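F5/8 type C domain protein (PDB 4ZRX) is a putative alpha-L-fucosidase that probably removes fucose from sugar chains, joining a TIM-barrel family domain to an F5/8 type C domain. Local coordinates at residues 73-78 with 127-132; 141-146 with 171-176; 167-172 with 182-187; 206-209 with 214-217. All blocks are in the same frame, centred on the assembly; numbering follows the deposited sequence.

Interaction 1: residues 73-78 with 127-132; sequences SELDAE and VKELRA
Ala77 packs against the backbone of the helix that carries Glu129 and Leu130. Its CB sits 3.6 Å from Glu129 O and 3.8 Å from Leu130 CA. The small methyl lets the chains come close: Ala77 CA and Leu130 CA are 5.2 Å apart. This is the tight part of the contact. Leu75 forms the second foothold. With chi1 at -176°, CG lies opposite the backbone N, and the branch crosses obliquely to the Glu129 side chain. Its CD2 comes within 3.4 Å of Glu129 OE1, a contact of a methyl with a carboxylate oxygen.

The other part is wet. No direct hydrogen bond joins the segments, and two waters do the work around Glu129 OE1. One water donates to OE1 and to Leu75 O, at 2.7 Å from each atom. The second donates to the same OE1 and accepts from Ala77 N, 2.9 Å away. The carboxylate thus ties the loop and the first turn of helix 77-86 to helix 126-137 through water. Its OE2 forms a salt bridge with Lys120, which probably steadies the group.

Asp76 is the N-cap of helix 77-86. In the TIM-barrel fold these two helices are neighbours in the outer layer. Leu130 reaches Trp80 and Val81 of helix 77-86, and Val92 and Leu94 of strand 91-97.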
loop_
_atom_site.group_PDB
_atom_site.type_symbol
_atom_site.label_atom_id
_atom_site.label_comp_id
_atom_site.label_asym_id
_atom_site.label_seq_id
_atom_site.Cartn_x
_atom_site.Cartn_y
_atom_site.Cartn_z
ATOM N N SER A 73 -17.520 -7.832 21.161
ATOM C CA SER A 73 -18.907 -7.874 21.612
ATOM C C SER A 73 -19.856 -8.635 20.717
ATOM O O SER A 73 -20.878 -9.110 21.213
ATOM C CB SER A 73 -19.426 -6.470 21.875
ATOM O OG SER A 73 -19.300 -5.643 20.734
ATOM N N GLU A 74 -19.588 -8.722 19.402
ATOM C CA GLU A 74 -20.494 -9.418 18.498
ATOM C C GLU A 74 -19.759 -9.914 17.257
ATOM O O GLU A 74 -20.161 -9.648 16.120
ATOM C CB GLU A 74 -21.659 -8.546 18.090
ATOM C CG GLU A 74 -21.273 -7.182 17.578
ATOM C CD GLU A 74 -22.457 -6.347 17.099
ATOM O OE1 GLU A 74 -23.190 -6.788 16.184
ATOM O OE2 GLU A 74 -22.628 -5.235 17.623
ATOM N N LEU A 75 -18.716 -10.679 17.499
ATOM C CA LEU A 75 -17.793 -11.015 16.426
ATOM C C LEU A 75 -18.551 -11.779 15.339
ATOM O O LEU A 75 -19.346 -12.706 15.639
ATOM C CB LEU A 75 -16.646 -11.832 16.937
ATOM C CG LEU A 75 -15.558 -12.160 15.914
ATOM C CD1 LEU A 75 -14.146 -12.063 16.529
ATOM C CD2 LEU A 75 -15.754 -13.504 15.268
ATOM N N ASP A 76 -18.292 -11.423 14.077
ATOM C CA ASP A 76 -18.913 -12.080 12.952
ATOM C C ASP A 76 -17.920 -12.141 11.799
ATOM O O ASP A 76 -17.808 -11.180 10.994
ATOM C CB ASP A 76 -20.175 -11.344 12.615
ATOM C CG ASP A 76 -20.969 -12.003 11.494
ATOM O OD1 ASP A 76 -20.542 -13.019 10.919
ATOM O OD2 ASP A 76 -22.018 -11.415 11.179
ATOM N N ALA A 77 -17.196 -13.258 11.713
ATOM C CA ALA A 77 -16.251 -13.465 10.646
ATOM C C ALA A 77 -16.866 -13.653 9.260
ATOM O O ALA A 77 -16.189 -13.350 8.243
ATOM C CB ALA A 77 -15.327 -14.597 10.940
ATOM N N GLU A 78 -18.127 -14.081 9.197
ATOM C CA GLU A 78 -18.875 -14.093 7.928
ATOM C C GLU A 78 -19.016 -12.670 7.377
ATOM O O GLU A 78 -18.939 -12.462 6.180
ATOM C CB GLU A 78 -20.266 -14.739 7.977
ATOM C CG GLU A 78 -20.286 -16.191 8.351
ATOM C CD GLU A 78 -21.685 -16.864 8.127
ATOM O OE1 GLU A 78 -22.559 -16.212 7.549
ATOM O OE2 GLU A 78 -21.856 -18.027 8.513
ATOM N N VAL A 127 -9.699 -18.111 14.651
ATOM C CA VAL A 127 -9.162 -18.725 13.440
ATOM C C VAL A 127 -10.199 -19.682 12.859
ATOM O O VAL A 127 -10.443 -19.699 11.655
ATOM C CB VAL A 127 -7.815 -19.415 13.717
ATOM C CG1 VAL A 127 -7.184 -19.989 12.462
ATOM C CG2 VAL A 127 -6.796 -18.471 14.397
ATOM N N LYS A 128 -10.844 -20.463 13.720
ATOM C CA LYS A 128 -11.888 -21.345 13.310
ATOM C C LYS A 128 -13.065 -20.603 12.700
ATOM O O LYS A 128 -13.574 -21.021 11.658
ATOM C CB LYS A 128 -12.353 -22.191 14.507
ATOM C CG LYS A 128 -13.436 -23.246 14.116
ATOM C CD LYS A 128 -13.806 -24.149 15.312
ATOM C CE LYS A 128 -14.394 -23.353 16.429
ATOM N NZ LYS A 128 -15.324 -22.198 16.060
ATOM N N GLU A 129 -13.533 -19.527 13.332
ATOM C CA GLU A 129 -14.651 -18.791 12.797
ATOM C C GLU A 129 -14.308 -18.198 11.412
ATOM O O GLU A 129 -15.160 -18.214 10.518
ATOM C CB GLU A 129 -15.086 -17.681 13.734
ATOM C CG GLU A 129 -15.549 -18.241 15.069
ATOM C CD GLU A 129 -16.511 -17.383 15.863
ATOM O OE1 GLU A 129 -17.204 -16.549 15.272
ATOM O OE2 GLU A 129 -16.642 -17.639 17.111
ATOM N N LEU A 130 -13.080 -17.700 11.264
ATOM C CA LEU A 130 -12.654 -17.169 9.973
ATOM C C LEU A 130 -12.625 -18.291 8.932
ATOM O O LEU A 130 -13.092 -18.118 7.786
ATOM C CB LEU A 130 -11.275 -16.501 10.051
ATOM C CG LEU A 130 -10.800 -15.918 8.718
ATOM C CD1 LEU A 130 -11.756 -14.919 8.168
ATOM C CD2 LEU A 130 -9.428 -15.286 8.962
ATOM N N ARG A 131 -12.071 -19.445 9.303
ATOM C CA ARG A 131 -12.039 -20.547 8.334
ATOM C C ARG A 131 -13.400 -20.987 7.902
ATOM O O ARG A 131 -13.566 -21.298 6.721
ATOM C CB ARG A 131 -11.174 -21.737 8.762
ATOM C CG ARG A 131 -10.745 -22.734 7.566
ATOM C CD ARG A 131 -9.747 -21.936 6.709
ATOM N NE ARG A 131 -9.214 -22.651 5.517
ATOM C CZ ARG A 131 -9.826 -22.716 4.354
ATOM N NH1 ARG A 131 -11.039 -22.244 4.130
ATOM N NH2 ARG A 131 -9.163 -23.205 3.344
ATOM N N ALA A 132 -14.372 -21.042 8.821
ATOM C CA ALA A 132 -15.744 -21.382 8.477
ATOM C C ALA A 132 -16.375 -20.395 7.460
ATOM O O ALA A 132 -17.017 -20.815 6.503
ATOM C CB ALA A 132 -16.589 -21.489 9.744
HETATM O O HOH W 1 -18.639 -14.939 16.956
HETATM O O HOH W 2 -18.064 -15.766 12.854
#

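Interaction 2: residues 141-146 with 171-176; sequences FGVYLS and ELLTNY
Glu171 O accepts two backbone N-H groups as the chain turns to bring Tyr176 against Phe141. Asn175 N lies 3.0 Å from Glu171 O, and the longer bond from Thr174 N comes from the same face of the carbonyl plane. The contact belongs to a beta-alpha-beta unit of the TIM barrel: strand 140-145, helix 158-174, strand 181-184. Here residues of the C-terminal part of the helix pack on the first strand.

Side chains alternate along that strand. Phe141, Val143 and Leu145 point to the helix. Tyr144 points the other way, where its ring meets those of His98 and Trp183.

The contact across the segments is apolar and fully buried. Leu172 is covered most. Its chi1 of -65° sets CG beside the backbone N, and CD1 then reaches Leu145 CD1 at 3.8 Å. The two leucines thus meet through their methyl tips. Val143 CG2 meets Leu173 CD2 more loosely, at 4.3 Å.

Phe141 closes the row at the start of the strand segment. Its CE2 lies 4.0 Å from Tyr176 CB and 3.8 Å from Tyr176 O, and the carbonyl oxygen approaches the ring obliquely. The Tyr176 ring itself turns away from the strand, and its OH is hydrogen-bonded to Asp125, near the start of helix 126-137. Asn175 CB sits over one face of the Tyr176 ring, 3.7 Å above the plane and offset to the rim, and Leu172 C lies at the ring edge, in its plane.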
loop_
_atom_site.group_PDB
_atom_site.type_symbol
_atom_site.label_atom_id
_atom_site.label_comp_id
_atom_site.label_asym_id
_atom_site.label_seq_id
_atom_site.Cartn_x
_atom_site.Cartn_y
_atom_site.Cartn_z
ATOM N N PHE A 141 -7.281 -18.547 2.274
ATOM C CA PHE A 141 -6.998 -18.267 3.696
ATOM C C PHE A 141 -5.529 -18.320 3.866
ATOM O O PHE A 141 -4.843 -19.281 3.409
ATOM C CB PHE A 141 -7.718 -19.383 4.495
ATOM C CG PHE A 141 -7.428 -19.437 5.942
ATOM C CD1 PHE A 141 -8.049 -18.586 6.795
ATOM C CD2 PHE A 141 -6.604 -20.409 6.439
ATOM C CE1 PHE A 141 -7.859 -18.715 8.206
ATOM C CE2 PHE A 141 -6.368 -20.531 7.821
ATOM C CZ PHE A 141 -7.007 -19.691 8.695
ATOM N N GLY A 142 -5.028 -17.359 4.621
ATOM C CA GLY A 142 -3.644 -17.312 4.992
ATOM C C GLY A 142 -3.484 -16.933 6.455
ATOM O O GLY A 142 -4.395 -16.396 7.063
ATOM N N VAL A 143 -2.319 -17.245 7.025
ATOM C CA VAL A 143 -2.008 -16.942 8.400
ATOM C C VAL A 143 -0.710 -16.172 8.599
ATOM O O VAL A 143 0.293 -16.474 7.990
ATOM C CB VAL A 143 -2.024 -18.183 9.320
ATOM C CG1 VAL A 143 -3.422 -18.804 9.310
ATOM C CG2 VAL A 143 -1.001 -19.155 8.875
ATOM N N TYR A 144 -0.760 -15.237 9.539
ATOM C CA TYR A 144 0.365 -14.445 10.045
ATOM C C TYR A 144 0.628 -15.006 11.438
ATOM O O TYR A 144 -0.262 -15.027 12.278
ATOM C CB TYR A 144 -0.022 -12.982 10.099
ATOM C CG TYR A 144 0.934 -12.024 10.755
ATOM C CD1 TYR A 144 1.135 -12.008 12.104
ATOM C CD2 TYR A 144 1.527 -11.013 10.012
ATOM C CE1 TYR A 144 1.984 -11.120 12.683
ATOM C CE2 TYR A 144 2.332 -10.074 10.590
ATOM C CZ TYR A 144 2.576 -10.128 11.959
ATOM O OH TYR A 144 3.402 -9.283 12.628
ATOM N N LEU A 145 1.848 -15.494 11.643
ATOM C CA LEU A 145 2.238 -16.054 12.932
ATOM C C LEU A 145 3.551 -15.385 13.304
ATOM O O LEU A 145 4.602 -15.714 12.755
ATOM C CB LEU A 145 2.360 -17.578 12.855
ATOM C CG LEU A 145 2.815 -18.255 14.143
ATOM C CD1 LEU A 145 1.709 -18.265 15.188
ATOM C CD2 LEU A 145 3.306 -19.667 13.882
ATOM N N SER A 146 3.503 -14.438 14.252
ATOM C CA SER A 146 4.702 -13.604 14.530
ATOM C C SER A 146 5.897 -14.402 15.057
ATOM O O SER A 146 5.773 -15.059 16.126
ATOM C CB SER A 146 4.360 -12.481 15.478
ATOM O OG SER A 146 5.476 -11.711 15.798
ATOM N N GLU A 171 -0.397 -26.415 14.480
ATOM C CA GLU A 171 -1.838 -26.305 14.724
ATOM C C GLU A 171 -2.549 -25.530 13.604
ATOM O O GLU A 171 -3.620 -25.941 13.051
ATOM C CB GLU A 171 -2.094 -25.617 16.075
ATOM C CG GLU A 171 -1.700 -26.470 17.234
ATOM C CD GLU A 171 -1.603 -25.735 18.554
ATOM O OE1 GLU A 171 -1.434 -24.453 18.577
ATOM O OE2 GLU A 171 -1.644 -26.480 19.596
ATOM N N LEU A 172 -1.969 -24.384 13.268
ATOM C CA LEU A 172 -2.562 -23.506 12.261
ATOM C C LEU A 172 -2.641 -24.141 10.892
ATOM O O LEU A 172 -3.570 -23.861 10.142
ATOM C CB LEU A 172 -1.823 -22.147 12.212
ATOM C CG LEU A 172 -1.908 -21.259 13.460
ATOM C CD1 LEU A 172 -1.023 -20.074 13.334
ATOM C CD2 LEU A 172 -3.335 -20.826 13.642
ATOM N N LEU A 173 -1.674 -25.004 10.610
ATOM C CA LEU A 173 -1.577 -25.620 9.295
ATOM C C LEU A 173 -2.217 -27.002 9.203
ATOM O O LEU A 173 -2.186 -27.617 8.137
ATOM C CB LEU A 173 -0.113 -25.683 8.872
ATOM C CG LEU A 173 0.628 -24.338 8.736
ATOM C CD1 LEU A 173 1.937 -24.555 8.051
ATOM C CD2 LEU A 173 -0.106 -23.256 8.086
ATOM N N THR A 174 -2.753 -27.498 10.316
ATOM C CA THR A 174 -3.412 -28.820 10.405
ATOM C C THR A 174 -4.920 -28.680 10.560
ATOM O O THR A 174 -5.729 -29.306 9.823
ATOM C CB THR A 174 -2.848 -29.600 11.548
ATOM O OG1 THR A 174 -1.446 -29.825 11.335
ATOM C CG2 THR A 174 -3.594 -31.006 11.693
ATOM N N ASN A 175 -5.327 -27.820 11.505
ATOM C CA ASN A 175 -6.732 -27.782 11.915
ATOM C C ASN A 175 -7.618 -26.819 11.220
ATOM O O ASN A 175 -8.796 -26.722 11.553
ATOM C CB ASN A 175 -6.790 -27.487 13.425
ATOM C CG ASN A 175 -6.083 -28.529 14.242
ATOM O OD1 ASN A 175 -5.456 -28.218 15.263
ATOM N ND2 ASN A 175 -6.150 -29.723 13.801
ATOM N N TYR A 176 -7.108 -26.093 10.206
ATOM C CA TYR A 176 -7.916 -25.052 9.564
ATOM C C TYR A 176 -7.844 -25.147 8.022
ATOM O O TYR A 176 -7.722 -24.091 7.348
ATOM C CB TYR A 176 -7.386 -23.695 10.053
ATOM C CG TYR A 176 -7.436 -23.583 11.559
ATOM C CD1 TYR A 176 -8.654 -23.318 12.221
ATOM C CD2 TYR A 176 -6.333 -23.848 12.334
ATOM C CE1 TYR A 176 -8.729 -23.298 13.596
ATOM C CE2 TYR A 176 -6.414 -23.810 13.713
ATOM C CZ TYR A 176 -7.615 -23.509 14.344
ATOM O OH TYR A 176 -7.622 -23.483 15.733
#

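Interaction 3: residues 167-172 with 182-187; sequences RQLTEL and VWFDGA. With EDO (1,2-ethanediol), chain B.
The Phe184 ring meets Leu169 at its edge: Leu169 CD1 lies near the ring plane, 4.1 Å from Phe184 CZ. The two side chains cross at about a right angle. The same Leu169 CD1 touches Val182 CG1, also at 4.1 Å. With chi1 at 179°, Leu169 extends its branch to both residues. The Trp183 ring, on the other side of the strand, stands edge-to-face with Phe47, and its CH2 is 3.8 Å from C1 of a bound 1,2-ethanediol, probably from the crystallisation liquor.

Past the strand, Asp185 OD1 makes an Asx turn. Ala187 N reaches it at 3.1 Å, with an N-H...O angle of 164° and from 58° above the carboxylate plane. Both ethanediol hydroxyls donate to OD1, while Gly186 N donates to ethanediol O2 at 3.0 Å. OD2 is hydrogen-bonded to Tyr144 OH. An alanine in place of Asp185 would remove both carboxylate oxygens and would probably leave the turn looser and Tyr144 OH without its partner.

Helix 158-174 is the beta-alpha-beta crossover from strand 140-145 to 181-184, and Leu169 packs it on the second strand. That strand lies between 140-145 and 216-219 in the barrel sheet, and Leu169 also packs on Thr207 of helix 201-211.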
loop_
_atom_site.group_PDB
_atom_site.type_symbol
_atom_site.label_atom_id
_atom_site.label_comp_id
_atom_site.label_asym_id
_atom_site.label_seq_id
_atom_site.Cartn_x
_atom_site.Cartn_y
_atom_site.Cartn_z
ATOM N N ARG A 167 5.128 -25.962 17.026
ATOM C CA ARG A 167 3.864 -26.513 17.503
ATOM C C ARG A 167 2.719 -25.570 17.209
ATOM O O ARG A 167 1.667 -26.025 16.773
ATOM C CB ARG A 167 3.906 -26.902 18.978
ATOM C CG ARG A 167 4.579 -28.205 19.157
ATOM C CD ARG A 167 4.886 -28.433 20.635
ATOM N NE ARG A 167 3.730 -28.304 21.534
ATOM C CZ ARG A 167 3.753 -27.614 22.685
ATOM N NH1 ARG A 167 4.826 -26.921 23.034
ATOM N NH2 ARG A 167 2.692 -27.596 23.475
ATOM N N GLN A 168 2.920 -24.263 17.377
ATOM C CA GLN A 168 1.880 -23.283 16.969
ATOM C C GLN A 168 1.530 -23.325 15.481
ATOM O O GLN A 168 0.343 -23.362 15.073
ATOM C CB GLN A 168 2.303 -21.877 17.351
ATOM C CG GLN A 168 2.355 -21.672 18.850
ATOM C CD GLN A 168 2.589 -20.215 19.257
ATOM O OE1 GLN A 168 3.174 -19.415 18.506
ATOM N NE2 GLN A 168 2.224 -19.885 20.474
ATOM N N LEU A 169 2.575 -23.387 14.687
ATOM C CA LEU A 169 2.475 -23.425 13.212
ATOM C C LEU A 169 1.774 -24.663 12.762
ATOM O O LEU A 169 0.950 -24.628 11.916
ATOM C CB LEU A 169 3.856 -23.287 12.627
ATOM C CG LEU A 169 4.000 -23.312 11.102
ATOM C CD1 LEU A 169 3.294 -22.114 10.505
ATOM C CD2 LEU A 169 5.481 -23.329 10.788
ATOM N N THR A 170 2.101 -25.806 13.380
ATOM C CA THR A 170 1.475 -27.081 13.062
ATOM C C THR A 170 0.005 -27.042 13.380
ATOM O O THR A 170 -0.788 -27.475 12.603
ATOM C CB THR A 170 2.191 -28.228 13.790
ATOM O OG1 THR A 170 3.569 -28.267 13.374
ATOM C CG2 THR A 170 1.501 -29.577 13.545
ATOM N N GLU A 171 -0.397 -26.415 14.480
ATOM C CA GLU A 171 -1.838 -26.305 14.724
ATOM C C GLU A 171 -2.549 -25.530 13.604
ATOM O O GLU A 171 -3.620 -25.941 13.051
ATOM C CB GLU A 171 -2.094 -25.617 16.075
ATOM C CG GLU A 171 -1.700 -26.470 17.234
ATOM C CD GLU A 171 -1.603 -25.735 18.554
ATOM O OE1 GLU A 171 -1.434 -24.453 18.577
ATOM O OE2 GLU A 171 -1.644 -26.480 19.596
ATOM N N LEU A 172 -1.969 -24.384 13.268
ATOM C CA LEU A 172 -2.562 -23.506 12.261
ATOM C C LEU A 172 -2.641 -24.141 10.892
ATOM O O LEU A 172 -3.570 -23.861 10.142
ATOM C CB LEU A 172 -1.823 -22.147 12.212
ATOM C CG LEU A 172 -1.908 -21.259 13.460
ATOM C CD1 LEU A 172 -1.023 -20.074 13.334
ATOM C CD2 LEU A 172 -3.335 -20.826 13.642
ATOM N N VAL A 182 1.724 -18.059 4.404
ATOM C CA VAL A 182 2.190 -18.001 5.774
ATOM C C VAL A 182 3.156 -16.845 5.895
ATOM O O VAL A 182 4.173 -16.808 5.184
ATOM C CB VAL A 182 2.911 -19.310 6.211
ATOM C CG1 VAL A 182 3.337 -19.220 7.616
ATOM C CG2 VAL A 182 1.935 -20.479 6.032
ATOM N N TRP A 183 2.766 -15.844 6.702
ATOM C CA TRP A 183 3.488 -14.598 6.775
ATOM C C TRP A 183 4.321 -14.597 8.046
ATOM O O TRP A 183 3.766 -14.723 9.157
ATOM C CB TRP A 183 2.465 -13.455 6.830
ATOM C CG TRP A 183 2.743 -12.260 6.015
ATOM C CD1 TRP A 183 2.440 -12.107 4.697
ATOM C CD2 TRP A 183 3.266 -10.986 6.442
ATOM N NE1 TRP A 183 2.766 -10.877 4.262
ATOM C CE2 TRP A 183 3.241 -10.136 5.305
ATOM C CE3 TRP A 183 3.852 -10.514 7.611
ATOM C CZ2 TRP A 183 3.700 -8.808 5.348
ATOM C CZ3 TRP A 183 4.291 -9.222 7.655
ATOM C CH2 TRP A 183 4.181 -8.359 6.546
ATOM N N PHE A 184 5.638 -14.463 7.877
ATOM C CA PHE A 184 6.580 -14.379 8.989
ATOM C C PHE A 184 7.262 -13.021 8.990
ATOM O O PHE A 184 8.228 -12.749 8.269
ATOM C CB PHE A 184 7.617 -15.498 8.856
ATOM C CG PHE A 184 7.085 -16.913 9.039
ATOM C CD1 PHE A 184 6.135 -17.228 9.993
ATOM C CD2 PHE A 184 7.683 -17.954 8.341
ATOM C CE1 PHE A 184 5.730 -18.522 10.195
ATOM C CE2 PHE A 184 7.292 -19.292 8.534
ATOM C CZ PHE A 184 6.282 -19.586 9.464
ATOM N N ASP A 185 6.690 -12.111 9.774
ATOM C CA ASP A 185 7.156 -10.760 9.902
ATOM C C ASP A 185 8.582 -10.738 10.392
ATOM O O ASP A 185 8.947 -11.527 11.282
ATOM C CB ASP A 185 6.236 -10.048 10.846
ATOM C CG ASP A 185 6.324 -8.564 10.782
ATOM O OD1 ASP A 185 7.294 -8.031 10.216
ATOM O OD2 ASP A 185 5.353 -7.963 11.317
ATOM N N GLY A 186 9.399 -9.861 9.784
ATOM C CA GLY A 186 10.824 -9.723 10.181
ATOM C C GLY A 186 11.034 -8.757 11.325
ATOM O O GLY A 186 12.125 -8.666 11.890
ATOM N N ALA A 187 9.988 -8.027 11.672
ATOM C CA ALA A 187 10.088 -6.956 12.676
ATOM C C ALA A 187 10.444 -7.544 14.022
ATOM O O ALA A 187 9.943 -8.601 14.429
ATOM C CB ALA A 187 8.762 -6.189 12.772
HETATM C C1 EDO B . 7.600 -6.716 7.102
HETATM O O1 EDO B . 7.121 -5.821 8.106
HETATM C C2 EDO B . 9.120 -6.641 7.031
HETATM O O2 EDO B . 9.667 -7.472 8.067
#

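Interaction 4: residues 206-209 with 214-217; sequences QTIQ and KAVM
Ile208 carries the whole contact from the helix side, with one branch for each partner. All of it is apolar. CG2 meets Ala215 CB at 3.9 Å. CD1, at the end of the longer branch, lies 3.8 Å from the selenium atom SE of Met217, which is present as selenomethionine. The same methyl is 3.8 Å from Met217 CG and 4.0 Å from its CB, so it rests along the chain rather than on the selenium alone. The two side chains cross at about a right angle. Torsions explain the split. At chi1 -67° CG1 lies beside the backbone N, and CG2 is opposite that N. Met217 is extended beyond CG, which lays a straight chain across the end of the isoleucine.

Polar contacts lie outside the pair. Met217 N donates to Asp223 OD2. Lys214 points away from the helix and forms a salt bridge with Glu178.

In the fold, helix 201-211 turns back here into strand 216-219, the last two elements of a beta-alpha-beta unit that starts with strand 181-184. Ile208 also touches Val182 and Phe184 of that strand, and Leu173 of helix 158-174.

With no hydrogen bond or charge across the segments, the helix is held on the strand and the residue leading into it by shape and burial. The stability of the contact probably rests on excluding water.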
loop_
_atom_site.group_PDB
_atom_site.type_symbol
_atom_site.label_atom_id
_atom_site.label_comp_id
_atom_site.label_asym_id
_atom_site.label_seq_id
_atom_site.Cartn_x
_atom_site.Cartn_y
_atom_site.Cartn_z
ATOM N N GLN A 206 9.955 -26.589 6.280
ATOM C CA GLN A 206 9.627 -28.004 6.075
ATOM C C GLN A 206 8.234 -28.343 6.593
ATOM O O GLN A 206 7.480 -29.043 5.916
ATOM C CB GLN A 206 10.702 -28.938 6.669
ATOM C CG GLN A 206 12.131 -28.760 6.128
ATOM C CD GLN A 206 12.228 -28.567 4.618
ATOM O OE1 GLN A 206 12.828 -27.575 4.128
ATOM N NE2 GLN A 206 11.593 -29.459 3.867
ATOM N N THR A 207 7.821 -27.692 7.694
ATOM C CA THR A 207 6.485 -27.885 8.222
ATOM C C THR A 207 5.451 -27.418 7.254
ATOM O O THR A 207 4.463 -28.102 7.000
ATOM C CB THR A 207 6.350 -27.159 9.575
ATOM O OG1 THR A 207 7.330 -27.663 10.479
ATOM C CG2 THR A 207 4.966 -27.333 10.216
ATOM N N ILE A 208 5.664 -26.212 6.723
ATOM C CA ILE A 208 4.739 -25.640 5.781
ATOM C C ILE A 208 4.588 -26.534 4.557
ATOM O O ILE A 208 3.485 -26.860 4.127
ATOM C CB ILE A 208 5.215 -24.202 5.359
ATOM C CG1 ILE A 208 5.135 -23.249 6.536
ATOM C CG2 ILE A 208 4.451 -23.747 4.154
ATOM C CD1 ILE A 208 5.855 -21.891 6.276
ATOM N N GLN A 209 5.714 -26.939 4.003
ATOM C CA GLN A 209 5.707 -27.783 2.795
ATOM C C GLN A 209 4.999 -29.128 2.994
ATOM O O GLN A 209 4.328 -29.633 2.071
ATOM C CB GLN A 209 7.132 -28.016 2.319
ATOM C CG GLN A 209 7.731 -26.800 1.669
ATOM C CD GLN A 209 9.154 -27.029 1.264
ATOM O OE1 GLN A 209 9.395 -27.719 0.277
ATOM N NE2 GLN A 209 10.102 -26.515 2.017
ATOM N N LYS A 214 0.461 -26.083 -1.148
ATOM C CA LYS A 214 0.146 -24.935 -1.981
ATOM C C LYS A 214 0.656 -23.616 -1.417
ATOM O O LYS A 214 0.627 -22.587 -2.157
ATOM C CB LYS A 214 -1.353 -24.806 -2.160
ATOM C CG LYS A 214 -1.938 -25.931 -2.975
ATOM C CD LYS A 214 -3.429 -25.774 -3.066
ATOM C CE LYS A 214 -4.074 -26.759 -4.070
ATOM N NZ LYS A 214 -5.503 -26.771 -3.696
ATOM N N ALA A 215 1.070 -23.599 -0.138
ATOM C CA ALA A 215 1.375 -22.339 0.584
ATOM C C ALA A 215 2.668 -21.739 0.112
ATOM O O ALA A 215 3.614 -22.483 -0.244
ATOM C CB ALA A 215 1.471 -22.543 2.032
ATOM N N VAL A 216 2.729 -20.413 0.143
ATOM C CA VAL A 216 3.983 -19.697 0.055
ATOM C C VAL A 216 4.404 -19.144 1.446
ATOM O O VAL A 216 3.539 -18.725 2.225
ATOM C CB VAL A 216 3.952 -18.536 -0.974
ATOM C CG1 VAL A 216 3.916 -19.110 -2.379
ATOM C CG2 VAL A 216 2.794 -17.594 -0.737
HETATM N N MSE A 217 5.698 -19.177 1.714
HETATM C CA MSE A 217 6.292 -18.626 2.938
HETATM C C MSE A 217 6.797 -17.237 2.634
HETATM O O MSE A 217 7.660 -17.035 1.790
HETATM C CB MSE A 217 7.423 -19.530 3.441
HETATM C CG MSE A 217 7.979 -19.118 4.794
HETATM SE SE MSE A 217 9.235 -20.481 5.295
HETATM C CE MSE A 217 10.372 -19.685 6.623
#

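How the interactions relate
Interactions 2, 3 and 4 follow one another round the barrel wall, while interaction 1 lies one helix earlier. Interactions 2 and 3 share helix 158-174, and their centres are 7 Å apart. The Tyr144 OH to Asp185 OD2 hydrogen bond, 2.7 Å, links them beside the ethanediol, at the C-terminal ends of the strands, where TIM-barrel active sites lie, so probably near the active site here. Interactions 3 and 4 have centres 10 Å apart and meet through Phe184, whose CE2 is 3.7 Å from Ile208 CD1. Interaction 1 touches interaction 2 at Val127 CG1 and Tyr176 CD1, 3.6 Å apart. It does not touch interaction 4, with nearest atoms about 9 Å apart.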